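Local coordinates for arfgap-like finger domain containing protein (Cryptosporidium parvum Iowa II, PDB 2OWA), which probably acts as a GTPase-activating protein for ADP-ribosylation factors through a zinc-binding ArfGAP domain, the part present in this chain, at residues D82-P86 with I87-R91; G16-D20 with K21-N25. All coordinates share one frame; numbering follows the deposited sequence.

Contact 1. Residues D82-P86 with I87-R91; sequences DKFTP and IQLVR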
loop_
_atom_site.group_PDB
_atom_site.type_symbol
_atom_site.label_atom_id
_atom_site.label_comp_id
_atom_site.label_asym_id
_atom_site.label_seq_id
_atom_site.Cartn_x
_atom_site.Cartn_y
_atom_site.Cartn_z
ATOM N N ASP A 82 1.254 8.070 -10.745
ATOM C CA ASP A 82 1.601 6.854 -11.472
ATOM C C ASP A 82 0.413 6.186 -12.191
ATOM O O ASP A 82 -0.757 6.482 -11.901
ATOM C CB ASP A 82 2.293 5.864 -10.524
ATOM C CG ASP A 82 3.795 6.162 -10.359
ATOM O OD1 ASP A 82 4.509 6.004 -11.384
ATOM O OD2 ASP A 82 4.259 6.536 -9.240
ATOM N N LYS A 83 0.731 5.298 -13.140
ATOM C CA LYS A 83 -0.249 4.470 -13.820
ATOM C C LYS A 83 -0.482 3.171 -12.996
ATOM O O LYS A 83 0.427 2.664 -12.358
ATOM C CB LYS A 83 0.239 4.112 -15.240
ATOM C CG LYS A 83 0.607 5.313 -16.190
ATOM C CD LYS A 83 -0.586 6.196 -16.318
ATOM C CE LYS A 83 -0.911 6.587 -17.753
ATOM N NZ LYS A 83 -2.216 7.340 -17.730
ATOM N N PHE A 84 -1.711 2.685 -12.997
ATOM C CA PHE A 84 -2.099 1.478 -12.258
ATOM C C PHE A 84 -2.856 0.528 -13.213
ATOM O O PHE A 84 -3.557 1.008 -14.084
ATOM C CB PHE A 84 -2.979 1.873 -11.071
ATOM C CG PHE A 84 -2.217 2.566 -9.968
ATOM C CD1 PHE A 84 -1.715 1.837 -8.891
ATOM C CD2 PHE A 84 -1.955 3.942 -10.047
ATOM C CE1 PHE A 84 -0.982 2.498 -7.857
ATOM C CE2 PHE A 84 -1.208 4.597 -9.039
ATOM C CZ PHE A 84 -0.726 3.875 -7.966
ATOM N N THR A 85 -2.700 -0.791 -13.037
ATOM C CA THR A 85 -3.586 -1.772 -13.638
ATOM C C THR A 85 -4.844 -1.935 -12.775
ATOM O O THR A 85 -4.848 -1.555 -11.586
ATOM C CB THR A 85 -2.918 -3.139 -13.835
ATOM O OG1 THR A 85 -2.723 -3.747 -12.556
ATOM C CG2 THR A 85 -1.603 -2.993 -14.589
ATOM N N PRO A 86 -5.927 -2.465 -13.374
ATOM C CA PRO A 86 -7.173 -2.629 -12.642
ATOM C C PRO A 86 -7.028 -3.554 -11.416
ATOM O O PRO A 86 -7.593 -3.265 -10.365
ATOM C CB PRO A 86 -8.130 -3.234 -13.696
ATOM C CG PRO A 86 -7.556 -2.794 -15.019
ATOM C CD PRO A 86 -6.053 -2.920 -14.772
ATOM N N ILE A 87 -6.223 -4.611 -11.509
ATOM C CA ILE A 87 -6.082 -5.507 -10.352
ATOM C C ILE A 87 -5.327 -4.823 -9.181
ATOM O O ILE A 87 -5.510 -5.181 -8.026
ATOM C CB ILE A 87 -5.434 -6.867 -10.694
ATOM C CG1 ILE A 87 -5.628 -7.834 -9.503
ATOM C CG2 ILE A 87 -3.920 -6.703 -11.132
ATOM C CD1 ILE A 87 -5.024 -9.202 -9.720
ATOM N N GLN A 88 -4.485 -3.840 -9.487
ATOM C CA GLN A 88 -3.728 -3.144 -8.454
ATOM C C GLN A 88 -4.676 -2.221 -7.675
ATOM O O GLN A 88 -4.443 -1.939 -6.499
ATOM C CB GLN A 88 -2.582 -2.322 -9.059
ATOM C CG GLN A 88 -1.414 -3.170 -9.714
ATOM C CD GLN A 88 -0.427 -2.291 -10.437
ATOM O OE1 GLN A 88 -0.738 -1.151 -10.792
ATOM N NE2 GLN A 88 0.788 -2.821 -10.673
ATOM N N LEU A 89 -5.715 -1.717 -8.346
ATOM C CA LEU A 89 -6.720 -0.927 -7.666
ATOM C C LEU A 89 -7.510 -1.781 -6.708
ATOM O O LEU A 89 -7.705 -1.393 -5.541
ATOM C CB LEU A 89 -7.622 -0.168 -8.645
ATOM C CG LEU A 89 -6.942 0.757 -9.661
ATOM C CD1 LEU A 89 -8.063 1.590 -10.315
ATOM C CD2 LEU A 89 -5.904 1.708 -8.935
ATOM N N VAL A 90 -7.918 -2.957 -7.165
ATOM C CA VAL A 90 -8.690 -3.895 -6.316
ATOM C C VAL A 90 -7.874 -4.218 -5.069
ATOM O O VAL A 90 -8.420 -4.302 -3.956
ATOM C CB VAL A 90 -8.994 -5.196 -7.063
ATOM C CG1 VAL A 90 -9.695 -6.236 -6.106
ATOM C CG2 VAL A 90 -9.818 -4.898 -8.349
ATOM N N ARG A 91 -6.567 -4.418 -5.266
ATOM C CA ARG A 91 -5.653 -4.770 -4.185
ATOM C C ARG A 91 -5.609 -3.678 -3.127
ATOM O O ARG A 91 -5.710 -3.972 -1.946
ATOM C CB ARG A 91 -4.222 -5.082 -4.700
ATOM C CG ARG A 91 -3.240 -5.400 -3.560
ATOM C CD ARG A 91 -1.849 -5.692 -4.077
ATOM N NE ARG A 91 -0.972 -6.321 -3.091
ATOM C CZ ARG A 91 -0.815 -7.640 -2.968
ATOM N NH1 ARG A 91 -1.478 -8.471 -3.766
ATOM N NH2 ARG A 91 0.025 -8.139 -2.073
HETATM O O HOH W 1 1.197 0.614 -10.744
#
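Thr85 and Gln88 make one half of a capping box at the start of helix 86-94, in the ArfGAP domain: the side chain of the third helical residue reaches back to the main-chain NH of the N-cap. Thr85 N donates to Gln88 OE1 at 3.0 Å with an N-H...O angle of 155°, the donor standing above the carbonyl plane, 55° out of it. Gln88 CG lies beside its own backbone N (chi1 -68°) and the chain beyond is extended, which carries the amide past Thr85 OG1 to the loop. A water also donates to Gln88 OE1 at 2.6 Å, and to Lys83 O, tying the loop to the same amide. Glutamine suits this place because a long side chain with an acceptor at its end can span the turn.

The backbone starts less tidily. Gln88 N and Leu89 N both turn to Thr85 O, but weakly; the first sound helical bond is Val90 N to Pro86 O, 3.2 Å long and in the carbonyl plane. Proline fits the first turn, where its missing NH costs no helical bond and its ring holds phi near the helical value.

The buried side is apolar. Phe84 CB packs against Leu89 CD2 at 3.6 Å, the two side chains crossing at about a right angle. Both are buried: the Phe84 ring also meets Phe27 edge-to-face, and Leu89 lies against Leu22 and Phe26, so the pair helps join this helix to helix 20-32. Gln88 OE1 also lies 3.3 Å from Phe84 CA, while on the Thr85 side Gln88 CG comes within 3.2 Å of Thr85 OG1.

Contact 2. Residues G16-D20 with K21-N25; sequences GFVSD and KLRDN
Asp20 OD1 is approached by several groups: a water donates to it at 2.5 Å, Lys83 NZ forms a salt bridge with it, and Arg23 NH2 stands 3.8 Å away. That last pairing is long and acts through charge alone, since no N-H is aimed at the carboxylate oxygen, which is displaced from the plane of the guanidinium. The two side chains run alongside each other in the same direction, their flat groups 22° apart, and the water bridges them by accepting a weak bond from Arg23 NE. Bends at chi2 and chi3 fold the arginine back over the first turn, bringing one face of its guanidinium over Asp20 O. The same NE hydrogen is shared with Asp82 O, in the loop before helix 86-94.

Ser19 is the N-cap of helix 20-32: its OG accepts from Leu22 N at 3.2 Å. With chi1 at 54°, OG sits between the backbone N and the carbonyl carbon, from where a short serine can meet the first turn. The backbone ladder follows: Arg23 N to Ser19 O at 3.1 Å, nearly straight, and Asp24 N to Asp20 O at 2.9 Å. On the apolar side, Val18 CB touches Leu22 CD2 at 4.0 Å, and Val18 also rests on Leu89 of helix 86-94.

The chemistry implies a helix start steadied twice, by a serine cap and by an aspartate whose negative charge probably interacts favourably with the helix dipole as well as with its cationic neighbours.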
loop_
_atom_site.group_PDB
_atom_site.type_symbol
_atom_site.label_atom_id
_atom_site.label_comp_id
_atom_site.label_asym_id
_atom_site.label_seq_id
_atom_site.Cartn_x
_atom_site.Cartn_y
_atom_site.Cartn_z
ATOM N N GLY A 16 -2.148 -1.719 -20.378
ATOM C CA GLY A 16 -2.967 -2.393 -19.373
ATOM C C GLY A 16 -3.372 -1.491 -18.215
ATOM O O GLY A 16 -3.844 -1.976 -17.190
ATOM N N PHE A 17 -3.220 -0.178 -18.415
ATOM C CA PHE A 17 -3.424 0.830 -17.356
ATOM C C PHE A 17 -4.810 1.469 -17.424
ATOM O O PHE A 17 -5.273 1.805 -18.494
ATOM C CB PHE A 17 -2.421 1.970 -17.487
ATOM C CG PHE A 17 -1.006 1.577 -17.220
ATOM C CD1 PHE A 17 -0.671 0.866 -16.071
ATOM C CD2 PHE A 17 0.006 1.951 -18.109
ATOM C CE1 PHE A 17 0.645 0.528 -15.804
ATOM C CE2 PHE A 17 1.313 1.629 -17.857
ATOM C CZ PHE A 17 1.645 0.912 -16.721
ATOM N N VAL A 18 -5.452 1.631 -16.275
ATOM C CA VAL A 18 -6.669 2.450 -16.200
ATOM C C VAL A 18 -6.353 3.912 -16.548
ATOM O O VAL A 18 -5.189 4.334 -16.459
ATOM C CB VAL A 18 -7.391 2.341 -14.833
ATOM C CG1 VAL A 18 -7.721 0.892 -14.512
ATOM C CG2 VAL A 18 -6.570 2.984 -13.671
ATOM N N SER A 19 -7.380 4.682 -16.921
ATOM C CA SER A 19 -7.214 6.121 -17.219
ATOM C C SER A 19 -6.782 6.892 -15.987
ATOM O O SER A 19 -7.008 6.441 -14.874
ATOM C CB SER A 19 -8.524 6.715 -17.741
ATOM O OG SER A 19 -9.596 6.460 -16.835
ATOM N N ASP A 20 -6.164 8.056 -16.170
ATOM C CA ASP A 20 -5.800 8.904 -15.025
ATOM C C ASP A 20 -7.024 9.297 -14.206
ATOM O O ASP A 20 -6.918 9.562 -13.032
ATOM C CB ASP A 20 -5.073 10.196 -15.479
ATOM C CG ASP A 20 -3.666 9.926 -15.997
ATOM O OD1 ASP A 20 -3.085 8.870 -15.683
ATOM O OD2 ASP A 20 -3.128 10.791 -16.724
ATOM N N LYS A 21 -8.180 9.330 -14.856
ATOM C CA LYS A 21 -9.392 9.848 -14.275
ATOM C C LYS A 21 -10.056 8.773 -13.398
ATOM O O LYS A 21 -10.500 9.049 -12.286
ATOM C CB LYS A 21 -10.321 10.294 -15.417
ATOM C CG LYS A 21 -11.781 10.541 -15.052
ATOM C CD LYS A 21 -12.471 11.344 -16.153
ATOM C CE LYS A 21 -13.988 11.214 -16.075
ATOM N NZ LYS A 21 -14.418 9.895 -16.652
ATOM N N LEU A 22 -10.150 7.557 -13.917
ATOM C CA LEU A 22 -10.635 6.429 -13.126
ATOM C C LEU A 22 -9.744 6.230 -11.885
ATOM O O LEU A 22 -10.241 6.086 -10.779
ATOM C CB LEU A 22 -10.702 5.165 -13.973
ATOM C CG LEU A 22 -11.454 3.998 -13.333
ATOM C CD1 LEU A 22 -12.098 3.160 -14.391
ATOM C CD2 LEU A 22 -10.528 3.147 -12.500
ATOM N N ARG A 23 -8.439 6.248 -12.095
ATOM C CA ARG A 23 -7.456 6.232 -11.023
ATOM C C ARG A 23 -7.729 7.322 -9.978
ATOM O O ARG A 23 -7.783 7.063 -8.772
ATOM C CB ARG A 23 -6.080 6.423 -11.640
ATOM C CG ARG A 23 -4.964 5.856 -10.848
ATOM C CD ARG A 23 -4.136 6.891 -10.147
ATOM N NE ARG A 23 -3.394 7.754 -11.057
ATOM C CZ ARG A 23 -3.648 9.045 -11.209
ATOM N NH1 ARG A 23 -4.605 9.568 -10.483
ATOM N NH2 ARG A 23 -2.945 9.809 -12.049
ATOM N N ASP A 24 -7.896 8.551 -10.458
ATOM C CA ASP A 24 -8.161 9.688 -9.578
ATOM C C ASP A 24 -9.410 9.493 -8.733
ATOM O O ASP A 24 -9.356 9.683 -7.532
ATOM C CB ASP A 24 -8.304 10.974 -10.389
ATOM C CG ASP A 24 -6.981 11.547 -10.830
ATOM O OD1 ASP A 24 -5.927 11.047 -10.396
ATOM O OD2 ASP A 24 -6.988 12.543 -11.597
ATOM N N ASN A 25 -10.524 9.143 -9.381
ATOM C CA ASN A 25 -11.775 8.887 -8.693
ATOM C C ASN A 25 -11.657 7.744 -7.686
ATOM O O ASN A 25 -12.234 7.823 -6.573
ATOM C CB ASN A 25 -12.884 8.571 -9.711
ATOM C CG ASN A 25 -13.243 9.787 -10.567
ATOM O OD1 ASN A 25 -12.764 10.911 -10.301
ATOM N ND2 ASN A 25 -14.092 9.584 -11.578
HETATM O O HOH W 2 -2.787 7.307 -13.818
#

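Both contacts are helix starts with a hydroxyl residue at the N-cap, but they are stabilised differently. In contact 2 the serine hydroxyl itself caps, and charged groups gather at the Asp20 carboxylate in the first turn; in contact 1 a neutral glutamine amide accepts from the threonine NH and from a water. The centre of contact 1 is about 11 Å from the centre of the chain, that of contact 2 about 17 Å. Contact 1 buries Phe84 and Leu89, whereas contact 2 buries Val18 and the charged Arg23; each also has exposed residues. Besides the lysine-aspartate salt bridge, Val18 N probably bonds to Phe84 O and Lys83 packs on Phe17. Both lie away from the four-cysteine zinc site.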